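Local coordinates for YfkN protein (Bacillus subtilis subsp. subtilis, PDB 3GVE), which belongs to the calcineurin-like phosphoesterase family and binds a manganese and a magnesium ion side by side in this model, at residues A[8-13]-A[54-59]; A[132-137]-A[187-192]; A[20-25]-A[67-72]. All blocks are in the same frame, centred on the assembly; numbering follows the deposited sequence.

Interaction 1 (A[8-13]-A[54-59])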
loop_
_atom_site.group_PDB
_atom_site.type_symbol
_atom_site.label_atom_id
_atom_site.label_comp_id
_atom_site.label_asym_id
_atom_site.label_seq_id
_atom_site.Cartn_x
_atom_site.Cartn_y
_atom_site.Cartn_z
ATOM N N PRO A 8 14.240 29.889 34.278
ATOM C CA PRO A 8 14.315 28.432 34.421
ATOM C C PRO A 8 13.451 27.753 33.337
ATOM O O PRO A 8 12.343 28.204 33.103
ATOM C CB PRO A 8 13.688 28.193 35.813
ATOM C CG PRO A 8 13.401 29.499 36.399
ATOM C CD PRO A 8 13.293 30.446 35.251
ATOM N N GLN A 9 13.949 26.704 32.699
ATOM C CA GLN A 9 13.180 26.228 31.591
ATOM C C GLN A 9 12.261 25.046 31.962
ATOM O O GLN A 9 12.408 24.422 32.959
ATOM C CB GLN A 9 14.114 25.824 30.442
ATOM C CG GLN A 9 15.167 26.869 30.076
ATOM C CD GLN A 9 15.952 26.530 28.864
ATOM O OE1 GLN A 9 16.174 27.373 28.027
ATOM N NE2 GLN A 9 16.311 25.287 28.728
ATOM N N VAL A 10 11.300 24.802 31.102
ATOM C CA VAL A 10 10.504 23.553 31.076
ATOM C C VAL A 10 10.899 22.743 29.819
ATOM O O VAL A 10 10.812 23.248 28.734
ATOM C CB VAL A 10 9.007 23.831 31.058
ATOM C CG1 VAL A 10 8.243 22.548 30.954
ATOM C CG2 VAL A 10 8.562 24.634 32.337
ATOM N N HIS A 11 11.295 21.492 29.984
ATOM C CA HIS A 11 11.538 20.664 28.810
ATOM C C HIS A 11 10.256 19.873 28.533
ATOM O O HIS A 11 9.906 19.020 29.314
ATOM C CB HIS A 11 12.738 19.743 29.050
ATOM C CG HIS A 11 13.013 18.789 27.932
ATOM N ND1 HIS A 11 13.744 17.636 28.114
ATOM C CD2 HIS A 11 12.651 18.803 26.629
ATOM C CE1 HIS A 11 13.842 16.992 26.969
ATOM N NE2 HIS A 11 13.170 17.666 26.055
ATOM N N LEU A 12 9.574 20.187 27.450
ATOM C CA LEU A 12 8.365 19.487 27.052
ATOM C C LEU A 12 8.694 18.607 25.835
ATOM O O LEU A 12 9.304 19.066 24.891
ATOM C CB LEU A 12 7.284 20.517 26.702
ATOM C CG LEU A 12 5.960 19.968 26.183
ATOM C CD1 LEU A 12 5.294 19.120 27.264
ATOM C CD2 LEU A 12 5.052 21.104 25.760
ATOM N N SER A 13 8.317 17.335 25.886
ATOM C CA SER A 13 8.519 16.427 24.761
ATOM C C SER A 13 7.171 16.071 24.165
ATOM O O SER A 13 6.218 15.838 24.881
ATOM C CB SER A 13 9.209 15.156 25.219
ATOM O OG SER A 13 10.525 15.417 25.636
ATOM N N ASN A 54 11.352 11.548 30.057
ATOM C CA ASN A 54 10.882 12.875 30.472
ATOM C C ASN A 54 9.461 12.832 31.012
ATOM O O ASN A 54 8.555 12.479 30.278
ATOM C CB ASN A 54 10.957 13.829 29.265
ATOM C CG ASN A 54 10.549 15.257 29.598
ATOM O OD1 ASN A 54 10.223 15.589 30.718
ATOM N ND2 ASN A 54 10.578 16.109 28.598
ATOM N N PRO A 55 9.222 13.215 32.242
ATOM C CA PRO A 55 7.848 13.249 32.754
ATOM C C PRO A 55 6.909 14.182 31.971
ATOM O O PRO A 55 5.722 13.917 31.890
ATOM C CB PRO A 55 8.028 13.750 34.193
ATOM C CG PRO A 55 9.427 13.458 34.503
ATOM C CD PRO A 55 10.193 13.641 33.258
ATOM N N ASN A 56 7.448 15.257 31.406
ATOM C CA ASN A 56 6.641 16.201 30.638
ATOM C C ASN A 56 6.517 15.731 29.196
ATOM O O ASN A 56 7.089 16.300 28.305
ATOM C CB ASN A 56 7.260 17.612 30.650
ATOM C CG ASN A 56 7.580 18.133 32.043
ATOM O OD1 ASN A 56 6.808 18.021 32.973
ATOM N ND2 ASN A 56 8.719 18.760 32.145
ATOM N N THR A 57 5.762 14.670 28.982
ATOM C CA THR A 57 5.626 14.085 27.648
ATOM C C THR A 57 4.168 13.996 27.220
ATOM O O THR A 57 3.306 13.485 27.939
ATOM C CB THR A 57 6.306 12.695 27.580
ATOM O OG1 THR A 57 7.712 12.854 27.782
ATOM C CG2 THR A 57 6.089 12.051 26.222
ATOM N N LEU A 58 3.905 14.513 26.031
ATOM C CA LEU A 58 2.608 14.413 25.395
ATOM C C LEU A 58 2.700 13.412 24.255
ATOM O O LEU A 58 3.764 13.237 23.694
ATOM C CB LEU A 58 2.199 15.779 24.844
ATOM C CG LEU A 58 2.178 16.897 25.887
ATOM C CD1 LEU A 58 1.971 18.217 25.160
ATOM C CD2 LEU A 58 1.067 16.643 26.931
ATOM N N LEU A 59 1.569 12.793 23.924
ATOM C CA LEU A 59 1.487 11.799 22.865
ATOM C C LEU A 59 0.296 12.118 21.952
ATOM O O LEU A 59 -0.824 12.231 22.388
ATOM C CB LEU A 59 1.360 10.402 23.478
ATOM C CG LEU A 59 1.070 9.248 22.503
ATOM C CD1 LEU A 59 2.227 9.040 21.517
ATOM C CD2 LEU A 59 0.811 7.967 23.306
#
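Asn54 and Asn56 both aim their side-chain amides at the carbonyl of His11, whose O accepts from Asn54 ND2 at 3.1 Å and from Asn56 ND2 at 3.1 Å. Asn56 ND2 also bonds to Ile154 O. The two donors come from opposite faces of the carbonyl plane, and the Asn54 bond is nearly straight (172° at H). With CG of Asn54 anti to its backbone N (chi1 -177°), the same ND2 also donates to Ser13 OG, 3.0 Å away, and lies over the centre of the His11 ring, 3.5 Å above its plane. Asn54 OD1 meanwhile accepts from Asn56 N, closing an Asx turn that holds the amide in place. Ser13 OG is itself hydrogen-bonded to Asp291 OD1, and His11 NE2 bonds to the same carboxylate oxygen.

From Asn56 on, the backbones pair in parallel. Ser13 N bonds to Asn56 O at 2.9 Å, and Leu58 N to Ser13 O at 2.9 Å. Leu12 turns its CD1 to Leu58 CD1, 4.0 Å away, where Leu153 and Val165 continue the apolar surface. Strand 57-61 is an outer strand of the four-stranded sheet, beside strand 9-17, which has strand 286-297 as its other neighbour; helix 40-53 touches Thr57 and Leu59.

Interaction 2 (A[132-137]-A[187-192])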
loop_
_atom_site.group_PDB
_atom_site.type_symbol
_atom_site.label_atom_id
_atom_site.label_comp_id
_atom_site.label_asym_id
_atom_site.label_seq_id
_atom_site.Cartn_x
_atom_site.Cartn_y
_atom_site.Cartn_z
ATOM N N ALA A 132 -9.852 21.772 12.324
ATOM C CA ALA A 132 -10.286 23.152 12.232
ATOM C C ALA A 132 -10.835 23.527 10.871
ATOM O O ALA A 132 -11.546 24.511 10.771
ATOM C CB ALA A 132 -9.130 24.093 12.606
ATOM N N ASN A 133 -10.491 22.780 9.827
ATOM C CA ASN A 133 -10.811 23.228 8.464
ATOM C C ASN A 133 -12.015 22.593 7.765
ATOM O O ASN A 133 -12.520 23.144 6.809
ATOM C CB ASN A 133 -9.547 23.289 7.564
ATOM C CG ASN A 133 -8.941 21.911 7.225
ATOM O OD1 ASN A 133 -8.955 20.986 8.023
ATOM N ND2 ASN A 133 -8.367 21.811 6.031
ATOM N N VAL A 134 -12.495 21.456 8.249
ATOM C CA VAL A 134 -13.725 20.891 7.706
ATOM C C VAL A 134 -14.930 21.589 8.327
ATOM O O VAL A 134 -15.046 21.664 9.526
ATOM C CB VAL A 134 -13.826 19.361 7.929
ATOM C CG1 VAL A 134 -15.101 18.802 7.257
ATOM C CG2 VAL A 134 -12.586 18.668 7.371
ATOM N N LYS A 135 -15.807 22.103 7.472
ATOM C CA LYS A 135 -16.961 22.870 7.923
ATOM C C LYS A 135 -18.282 22.324 7.365
ATOM O O LYS A 135 -18.302 21.606 6.390
ATOM C CB LYS A 135 -16.758 24.347 7.564
ATOM C CG LYS A 135 -15.615 24.974 8.371
ATOM C CD LYS A 135 -15.384 26.439 8.016
ATOM C CE LYS A 135 -14.213 27.025 8.761
ATOM N NZ LYS A 135 -14.072 28.462 8.464
ATOM N N THR A 136 -19.384 22.667 8.030
ATOM C CA THR A 136 -20.701 22.360 7.497
ATOM C C THR A 136 -20.899 23.262 6.271
ATOM O O THR A 136 -20.138 24.187 6.058
ATOM C CB THR A 136 -21.821 22.634 8.520
ATOM O OG1 THR A 136 -21.879 24.031 8.780
ATOM C CG2 THR A 136 -21.587 21.880 9.848
ATOM N N THR A 137 -21.928 22.963 5.490
ATOM C CA THR A 137 -22.191 23.761 4.283
ATOM C C THR A 137 -22.522 25.209 4.624
ATOM O O THR A 137 -22.343 26.083 3.800
ATOM C CB THR A 137 -23.275 23.141 3.378
ATOM O OG1 THR A 137 -24.498 23.009 4.102
ATOM C CG2 THR A 137 -22.846 21.790 2.848
ATOM N N VAL A 187 -20.270 18.674 3.624
ATOM C CA VAL A 187 -19.249 19.504 4.253
ATOM C C VAL A 187 -18.544 20.245 3.160
ATOM O O VAL A 187 -18.731 19.922 1.987
ATOM C CB VAL A 187 -18.238 18.627 5.030
ATOM C CG1 VAL A 187 -18.879 17.912 6.177
ATOM C CG2 VAL A 187 -17.494 17.599 4.097
ATOM N N GLN A 188 -17.755 21.194 3.588
ATOM C CA GLN A 188 -16.773 21.878 2.715
ATOM C C GLN A 188 -15.449 21.980 3.475
ATOM O O GLN A 188 -15.407 21.743 4.709
ATOM C CB GLN A 188 -17.195 23.307 2.387
ATOM C CG GLN A 188 -17.110 24.216 3.560
ATOM C CD GLN A 188 -17.778 25.561 3.389
ATOM O OE1 GLN A 188 -18.889 25.770 3.851
ATOM N NE2 GLN A 188 -17.074 26.513 2.764
ATOM N N VAL A 189 -14.354 22.249 2.783
ATOM C CA VAL A 189 -13.071 22.287 3.464
ATOM C C VAL A 189 -12.279 23.544 3.157
ATOM O O VAL A 189 -11.949 23.822 2.016
ATOM C CB VAL A 189 -12.194 21.048 3.128
ATOM C CG1 VAL A 189 -10.916 21.058 3.950
ATOM C CG2 VAL A 189 -12.956 19.758 3.344
ATOM N N GLN A 190 -11.976 24.279 4.211
ATOM C CA GLN A 190 -11.231 25.506 4.140
ATOM C C GLN A 190 -9.746 25.210 3.924
ATOM O O GLN A 190 -9.207 24.222 4.425
ATOM C CB GLN A 190 -11.460 26.277 5.439
ATOM C CG GLN A 190 -10.771 27.625 5.542
ATOM C CD GLN A 190 -10.999 28.285 6.885
ATOM O OE1 GLN A 190 -11.242 27.620 7.879
ATOM N NE2 GLN A 190 -10.893 29.607 6.918
ATOM N N ASP A 191 -9.106 26.084 3.159
ATOM C CA ASP A 191 -7.663 26.041 2.965
ATOM C C ASP A 191 -6.962 25.891 4.308
ATOM O O ASP A 191 -7.323 26.523 5.280
ATOM C CB ASP A 191 -7.185 27.328 2.279
ATOM C CG ASP A 191 -5.673 27.472 2.291
ATOM O OD1 ASP A 191 -5.036 26.719 1.561
ATOM O OD2 ASP A 191 -5.151 28.312 3.027
ATOM N N ILE A 192 -5.930 25.051 4.322
ATOM C CA ILE A 192 -5.183 24.783 5.543
ATOM C C ILE A 192 -4.616 26.042 6.226
ATOM O O ILE A 192 -4.907 26.276 7.387
ATOM C CB ILE A 192 -4.102 23.711 5.304
ATOM C CG1 ILE A 192 -4.785 22.371 5.043
ATOM C CG2 ILE A 192 -3.157 23.608 6.508
ATOM C CD1 ILE A 192 -3.848 21.297 4.522
HETATM O O HOH W 1 -10.864 27.234 10.624
#
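Gln190 OE1 is approached by two groups: Lys135 NZ at 3.0 Å, in a weak bond, and a water that lies 2.8 Å from this oxygen and 2.8 Å from Ala132 O. The setting is a small antiparallel two-stranded sheet, 134-135 against 188-189, within the calcineurin-like phosphoesterase fold. Lys135 is fully extended beyond CG, and Gln190 is stretched too, with CG anti to its backbone N (chi1 -179°); the two long chains meet obliquely at their polar ends. Glu198 of helix 192-205 holds both, through a salt bridge to Lys135 NZ and a hydrogen bond from Gln190 NE2, which probably fixes the rotation of the Gln190 amide.

Lys135 and Gln188 form the hydrogen-bonded pair, with Lys135 N to Gln188 O the shorter of its two bonds at 2.8 Å and almost straight (178°). Next to them, the non-hydrogen-bonded pair Val134 and Val189 sends its side chains to the other face, toward Ile175 of helix 175-178. Val134 CG1 also packs on Val187 CB at 3.9 Å.

Beyond the strands, Asn133 holds CG between its backbone N and carbonyl carbon (chi1 69°), which turns the amide onto the 187-192 chain. Its backbone O accepts from Gln190 N at 2.9 Å. Its ND2 donates to Val171 O and lies against Val189 CG1. The bond from Asn133 ND2 to Gln190 O, 3.0 Å long, has the acceptor close to the amide plane.

Interaction 3 (A[20-25]-A[67-72]). With MN (manganese (II) ion), chain C.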
loop_
_atom_site.group_PDB
_atom_site.type_symbol
_atom_site.label_atom_id
_atom_site.label_comp_id
_atom_site.label_asym_id
_atom_site.label_seq_id
_atom_site.Cartn_x
_atom_site.Cartn_y
_atom_site.Cartn_z
ATOM N N ILE A 20 -0.862 5.419 10.580
ATOM C CA ILE A 20 -0.769 4.070 11.161
ATOM C C ILE A 20 -1.577 3.100 10.300
ATOM O O ILE A 20 -1.192 1.933 10.154
ATOM C CB ILE A 20 -1.259 4.104 12.642
ATOM C CG1 ILE A 20 -0.249 4.792 13.514
ATOM C CG2 ILE A 20 -1.491 2.702 13.141
ATOM C CD1 ILE A 20 0.972 4.234 13.668
ATOM N N HIS A 21 -2.677 3.579 9.750
ATOM C CA HIS A 21 -3.509 2.877 8.776
ATOM C C HIS A 21 -3.975 1.521 9.331
ATOM O O HIS A 21 -3.920 0.497 8.664
ATOM C CB HIS A 21 -2.775 2.745 7.425
ATOM C CG HIS A 21 -2.850 3.981 6.579
ATOM N ND1 HIS A 21 -4.024 4.416 6.015
ATOM C CD2 HIS A 21 -1.904 4.882 6.223
ATOM C CE1 HIS A 21 -3.796 5.526 5.337
ATOM N NE2 HIS A 21 -2.521 5.838 5.451
ATOM N N ALA A 22 -4.426 1.554 10.580
ATOM C CA ALA A 22 -5.062 0.397 11.256
ATOM C C ALA A 22 -4.118 -0.771 11.528
ATOM O O ALA A 22 -4.543 -1.843 11.918
ATOM C CB ALA A 22 -6.312 -0.086 10.491
ATOM N N ASN A 23 -2.830 -0.534 11.341
ATOM C CA ASN A 23 -1.813 -1.533 11.681
ATOM C C ASN A 23 -1.500 -1.526 13.183
ATOM O O ASN A 23 -0.533 -0.931 13.627
ATOM C CB ASN A 23 -0.542 -1.322 10.837
ATOM C CG ASN A 23 -0.801 -1.467 9.343
ATOM O OD1 ASN A 23 -0.698 -0.519 8.582
ATOM N ND2 ASN A 23 -1.155 -2.640 8.937
HETATM N N MSE A 24 -2.353 -2.212 13.933
HETATM C CA MSE A 24 -2.227 -2.352 15.387
HETATM C C MSE A 24 -1.133 -3.357 15.719
HETATM O O MSE A 24 -0.195 -3.052 16.420
HETATM C CB MSE A 24 -3.558 -2.804 15.992
HETATM C CG MSE A 24 -4.672 -1.753 15.820
HETATM SE SE MSE A 24 -4.368 -0.100 16.793
HETATM C CE MSE A 24 -3.748 1.014 15.267
HETATM N N MSE A 25 -1.296 -4.562 15.200
HETATM C CA MSE A 25 -0.297 -5.606 15.349
HETATM C C MSE A 25 0.806 -5.474 14.303
HETATM O O MSE A 25 0.625 -4.850 13.271
HETATM C CB MSE A 25 -0.953 -6.975 15.231
HETATM C CG MSE A 25 -1.939 -7.278 16.342
HETATM SE SE MSE A 25 -1.086 -7.443 18.106
HETATM C CE MSE A 25 -0.585 -9.328 17.950
ATOM N N GLN A 67 -8.293 3.379 9.052
ATOM C CA GLN A 67 -8.559 2.732 7.772
ATOM C C GLN A 67 -7.263 2.304 7.109
ATOM O O GLN A 67 -6.250 2.954 7.249
ATOM C CB GLN A 67 -9.280 3.721 6.853
ATOM C CG GLN A 67 -9.793 3.109 5.548
ATOM C CD GLN A 67 -8.745 2.985 4.438
ATOM O OE1 GLN A 67 -8.911 2.199 3.510
ATOM N NE2 GLN A 67 -7.708 3.763 4.515
ATOM N N GLY A 68 -7.317 1.204 6.378
ATOM C CA GLY A 68 -6.216 0.819 5.515
ATOM C C GLY A 68 -5.967 -0.668 5.360
ATOM O O GLY A 68 -5.408 -1.107 4.378
ATOM N N ASN A 69 -6.374 -1.443 6.355
ATOM C CA ASN A 69 -6.170 -2.895 6.327
ATOM C C ASN A 69 -7.441 -3.649 6.735
ATOM O O ASN A 69 -8.438 -3.030 7.005
ATOM C CB ASN A 69 -4.917 -3.311 7.120
ATOM C CG ASN A 69 -5.077 -3.191 8.634
ATOM O OD1 ASN A 69 -4.105 -3.285 9.380
ATOM N ND2 ASN A 69 -6.284 -3.026 9.084
ATOM N N PRO A 70 -7.414 -4.978 6.773
ATOM C CA PRO A 70 -8.636 -5.720 7.117
ATOM C C PRO A 70 -9.137 -5.531 8.555
ATOM O O PRO A 70 -10.297 -5.762 8.788
ATOM C CB PRO A 70 -8.245 -7.177 6.834
ATOM C CG PRO A 70 -7.290 -7.048 5.703
ATOM C CD PRO A 70 -6.455 -5.840 6.056
ATOM N N LEU A 71 -8.290 -5.097 9.480
ATOM C CA LEU A 71 -8.754 -4.800 10.833
ATOM C C LEU A 71 -9.682 -3.583 10.821
ATOM O O LEU A 71 -10.709 -3.584 11.465
ATOM C CB LEU A 71 -7.576 -4.602 11.794
ATOM C CG LEU A 71 -8.001 -4.391 13.248
ATOM C CD1 LEU A 71 -7.033 -5.055 14.224
ATOM C CD2 LEU A 71 -8.216 -2.925 13.582
ATOM N N GLY A 72 -9.328 -2.569 10.042
ATOM C CA GLY A 72 -10.193 -1.417 9.874
ATOM C C GLY A 72 -11.504 -1.792 9.204
ATOM O O GLY A 72 -12.549 -1.270 9.547
HETATM MN MN MN C . -1.766 7.775 4.629
HETATM O O HOH W 2 -1.633 9.491 3.253
HETATM O O HOH W 3 -2.699 6.996 2.740
#
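His21 holds CG anti to its carbonyl carbon (chi1 -81°) and turns the ring by chi2 -68°, which sends ND1 toward Gln67 O and NE2 the other way, to the manganese ion. It lies in the loop after strand 9-17, which supplies a metal ligand in the calcineurin-like phosphoesterase fold. His21 NE2 binds the manganese ion at 2.2 Å, and two waters complete the coordination together with Asp19, Asp64 and His251. On the far side of the ring, ND1 of His21 donates to Gln67 O at 2.9 Å. That carbonyl lies at the ring edge, close to its plane, so the second-shell bond holds the rotation of the imidazole. His21 CA adds a C-H...O contact to the same oxygen.

The loop itself is a type I' turn from Ile20 to Asn23, closed by Asn23 N to Ile20 O. It points Ala22 CB at the 67-72 chain, where Ala22 CB packs against the Asn69 side chain and lies 3.9 Å from Gly72 N. The two backbones come closest at His21 and Gly68, whose CA atoms are 4.7 Å apart; Gly68 CA also comes 3.9 Å from His21 O. Asn69, at the N-cap position of helix 70-85, faces the turn. Farther along, Ile92 of helix 91-98 meets both Leu71 and Met24. The last apolar touch is selenomethionine Met24 CG against Leu71 CD2, 4.4 Å apart.

How the interactions relate
Interactions 1 and 3 are both buried and alternate along the chain: strand 9-17 leads on to the 20-25 turn, and strand 57-61 precedes helix 70-85. Their centres nevertheless lie 30 Å apart, on opposite sides of the chain's centre. Interaction 2 opens later and is only partly buried. Its bonding is the most ladder-like, with backbone pairs backed by a lysine-glutamine-glutamate cluster where the contact is partly exposed. In interaction 1 asparagine amides extend a parallel strand pairing, while interaction 3 has no strand pairing at all and centres on one histidine shared between a metal and a carbonyl. Interaction 3 alone holds a metal ligand.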